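Chloride intracellular channel Clic (PDB 2YV7) may switch from a soluble globular form to a membrane-inserted form that might act as a pH-dependent chloride ion channel. Local coordinates at residues A[203-206]-A[207-210]. Residues are numbered along the deposited sequence; the frame is centred on the assembly and turned at random.
Sequences ALWR and YMYH
Met208 lays its terminal methyl over one face of the Trp205 indole, a CH-pi contact at i to i+3 spacing on helix 202-212, in the all-helical half of this GST-like fold. Met208 CE sits 3.7 Å from the centroid of the Trp205 six-membered ring and 17° off its normal. Met208 SD lies obliquely, 4.7 Å from the centroid of the Trp205 six-membered ring, which adds a Met-aromatic contact. Met208 runs extended through chi2, and the bend at chi3 (-87°) turns CE onto the indole face; an unbranched, flexible thioether suits such a reach. Met208 CE also meets Leu204 CG at 3.9 Å, one helical turn earlier, and so is shared by a leucine and a tryptophan. Tyr207, next to Leu204 CD1, carries its ring toward helix 173-193, where an aromatic body can pack on Leu178, Met179 and Leu182 while its OH hydrogen-bonds Asp175. Trp205 NE1 gives a hydrogen bond to Pro198 O, which helps to hold the indole in the orientation that Met208 meets. On the more exposed side Arg206 and His210 run side by side, their flat groups turned 44° apart. Four successive i to i+4 backbone hydrogen bonds set the helical spacing. The last joins His210 N to Arg206 O at 3.1 Å, while the imidazole CD2 of His210 lies 3.2 Å from that same Arg206 O.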
ATOM      1  N   ALA A 203      -7.253  11.097 -15.108  1.00 23.96           N
ATOM      2  CA  ALA A 203      -6.297  11.614 -14.059  1.00 22.09           C
ATOM      3  C   ALA A 203      -5.866  10.459 -13.129  1.00 25.54           C
ATOM      4  O   ALA A 203      -4.699  10.393 -12.653  1.00 25.76           O
ATOM      5  CB  ALA A 203      -6.906  12.704 -13.297  1.00 23.71           C
ATOM      6  N   LEU A 204      -6.814   9.567 -12.874  1.00 23.52           N
ATOM      7  CA  LEU A 204      -6.547   8.361 -12.070  1.00 27.88           C
ATOM      8  C   LEU A 204      -5.576   7.416 -12.783  1.00 26.10           C
ATOM      9  O   LEU A 204      -4.657   6.863 -12.170  1.00 24.75           O
ATOM     10  CB  LEU A 204      -7.870   7.685 -11.671  1.00 24.83           C
ATOM     11  CG  LEU A 204      -7.689   6.551 -10.617  1.00 24.19           C
ATOM     12  CD1 LEU A 204      -7.052   7.058  -9.282  1.00 26.86           C
ATOM     13  CD2 LEU A 204      -9.009   5.799 -10.378  1.00 27.33           C
ATOM     14  N   TRP A 205      -5.758   7.239 -14.089  1.00 23.81           N
ATOM     15  CA  TRP A 205      -4.874   6.329 -14.825  1.00 24.59           C
ATOM     16  C   TRP A 205      -3.492   6.950 -14.881  1.00 29.91           C
ATOM     17  O   TRP A 205      -2.489   6.262 -14.736  1.00 29.54           O
ATOM     18  CB  TRP A 205      -5.470   6.028 -16.218  1.00 26.17           C
ATOM     19  CG  TRP A 205      -6.391   4.886 -16.169  1.00 28.44           C
ATOM     20  CD1 TRP A 205      -7.740   4.879 -16.461  1.00 26.17           C
ATOM     21  CD2 TRP A 205      -6.053   3.542 -15.772  1.00 25.62           C
ATOM     22  NE1 TRP A 205      -8.238   3.616 -16.281  1.00 27.40           N
ATOM     23  CE2 TRP A 205      -7.242   2.774 -15.861  1.00 28.91           C
ATOM     24  CE3 TRP A 205      -4.844   2.923 -15.360  1.00 25.99           C
ATOM     25  CZ2 TRP A 205      -7.288   1.402 -15.566  1.00 24.99           C
ATOM     26  CZ3 TRP A 205      -4.870   1.532 -15.027  1.00 25.91           C
ATOM     27  CH2 TRP A 205      -6.096   0.792 -15.143  1.00 28.10           C
ATOM     28  N   ARG A 206      -3.452   8.271 -14.980  1.00 27.29           N
ATOM     29  CA  ARG A 206      -2.167   9.010 -14.999  1.00 27.41           C
ATOM     30  C   ARG A 206      -1.479   8.870 -13.616  1.00 29.57           C
ATOM     31  O   ARG A 206      -0.274   8.673 -13.534  1.00 27.75           O
ATOM     32  CB  ARG A 206      -2.417  10.450 -15.381  1.00 32.26           C
ATOM     33  CG  ARG A 206      -1.163  11.358 -15.405  1.00 37.18           C
ATOM     34  CD  ARG A 206      -1.447  12.816 -15.925  1.00 40.81           C
ATOM     35  NE  ARG A 206      -2.790  13.351 -15.629  1.00 48.57           N
ATOM     36  CZ  ARG A 206      -3.750  13.566 -16.552  1.00 50.28           C
ATOM     37  NH1 ARG A 206      -3.525  13.303 -17.849  1.00 52.86           N
ATOM     38  NH2 ARG A 206      -4.946  14.049 -16.191  1.00 49.72           N
ATOM     39  N   TYR A 207      -2.256   8.919 -12.537  1.00 24.97           N
ATOM     40  CA  TYR A 207      -1.700   8.711 -11.208  1.00 24.08           C
ATOM     41  C   TYR A 207      -1.084   7.284 -11.099  1.00 25.52           C
ATOM     42  O   TYR A 207       0.024   7.114 -10.578  1.00 24.92           O
ATOM     43  CB  TYR A 207      -2.854   8.879 -10.183  1.00 23.30           C
ATOM     44  CG  TYR A 207      -2.495   8.751  -8.730  1.00 22.77           C
ATOM     45  CD1 TYR A 207      -1.853   9.780  -8.032  1.00 26.26           C
ATOM     46  CD2 TYR A 207      -2.856   7.600  -8.039  1.00 23.53           C
ATOM     47  CE1 TYR A 207      -1.568   9.690  -6.652  1.00 25.51           C
ATOM     48  CE2 TYR A 207      -2.590   7.476  -6.632  1.00 25.90           C
ATOM     49  CZ  TYR A 207      -1.978   8.507  -5.958  1.00 22.65           C
ATOM     50  OH  TYR A 207      -1.776   8.325  -4.621  1.00 23.74           O
ATOM     51  N   MET A 208      -1.819   6.260 -11.573  1.00 24.36           N
ATOM     52  CA  MET A 208      -1.312   4.889 -11.525  1.00 28.05           C
ATOM     53  C   MET A 208      -0.071   4.721 -12.410  1.00 25.50           C
ATOM     54  O   MET A 208       0.903   4.022 -12.039  1.00 25.82           O
ATOM     55  CB  MET A 208      -2.438   3.894 -11.860  1.00 23.41           C
ATOM     56  CG  MET A 208      -3.489   3.902 -10.776  1.00 23.83           C
ATOM     57  SD  MET A 208      -4.732   2.620 -10.942  1.00 26.52           S
ATOM     58  CE  MET A 208      -5.905   3.402 -12.015  1.00 26.86           C
ATOM     59  N   TYR A 209      -0.066   5.408 -13.543  1.00 28.05           N
ATOM     60  CA  TYR A 209       1.088   5.378 -14.407  1.00 29.86           C
ATOM     61  C   TYR A 209       2.305   5.801 -13.586  1.00 28.42           C
ATOM     62  O   TYR A 209       3.317   5.087 -13.533  1.00 31.59           O
ATOM     63  CB  TYR A 209       0.863   6.281 -15.596  1.00 37.60           C
ATOM     64  CG  TYR A 209       2.032   6.339 -16.512  1.00 43.93           C
ATOM     65  CD1 TYR A 209       2.280   5.296 -17.407  1.00 43.67           C
ATOM     66  CD2 TYR A 209       2.882   7.424 -16.499  1.00 42.33           C
ATOM     67  CE1 TYR A 209       3.371   5.340 -18.271  1.00 47.51           C
ATOM     68  CE2 TYR A 209       3.955   7.485 -17.353  1.00 46.99           C
ATOM     69  CZ  TYR A 209       4.199   6.425 -18.235  1.00 44.92           C
ATOM     70  OH  TYR A 209       5.276   6.477 -19.115  1.00 47.65           O
ATOM     71  N   HIS A 210       2.188   6.916 -12.900  1.00 25.94           N
ATOM     72  CA  HIS A 210       3.266   7.371 -12.017  1.00 27.55           C
ATOM     73  C   HIS A 210       3.569   6.469 -10.864  1.00 30.42           C
ATOM     74  O   HIS A 210       4.696   6.405 -10.433  1.00 29.27           O
ATOM     75  CB  HIS A 210       3.014   8.773 -11.534  1.00 30.76           C
ATOM     76  CG  HIS A 210       3.003   9.774 -12.646  1.00 35.83           C
ATOM     77  ND1 HIS A 210       4.001   9.830 -13.597  1.00 38.67           N
ATOM     78  CD2 HIS A 210       2.082  10.704 -13.006  1.00 34.58           C
ATOM     79  CE1 HIS A 210       3.713  10.781 -14.477  1.00 37.93           C
ATOM     80  NE2 HIS A 210       2.559  11.335 -14.133  1.00 37.57           N
TER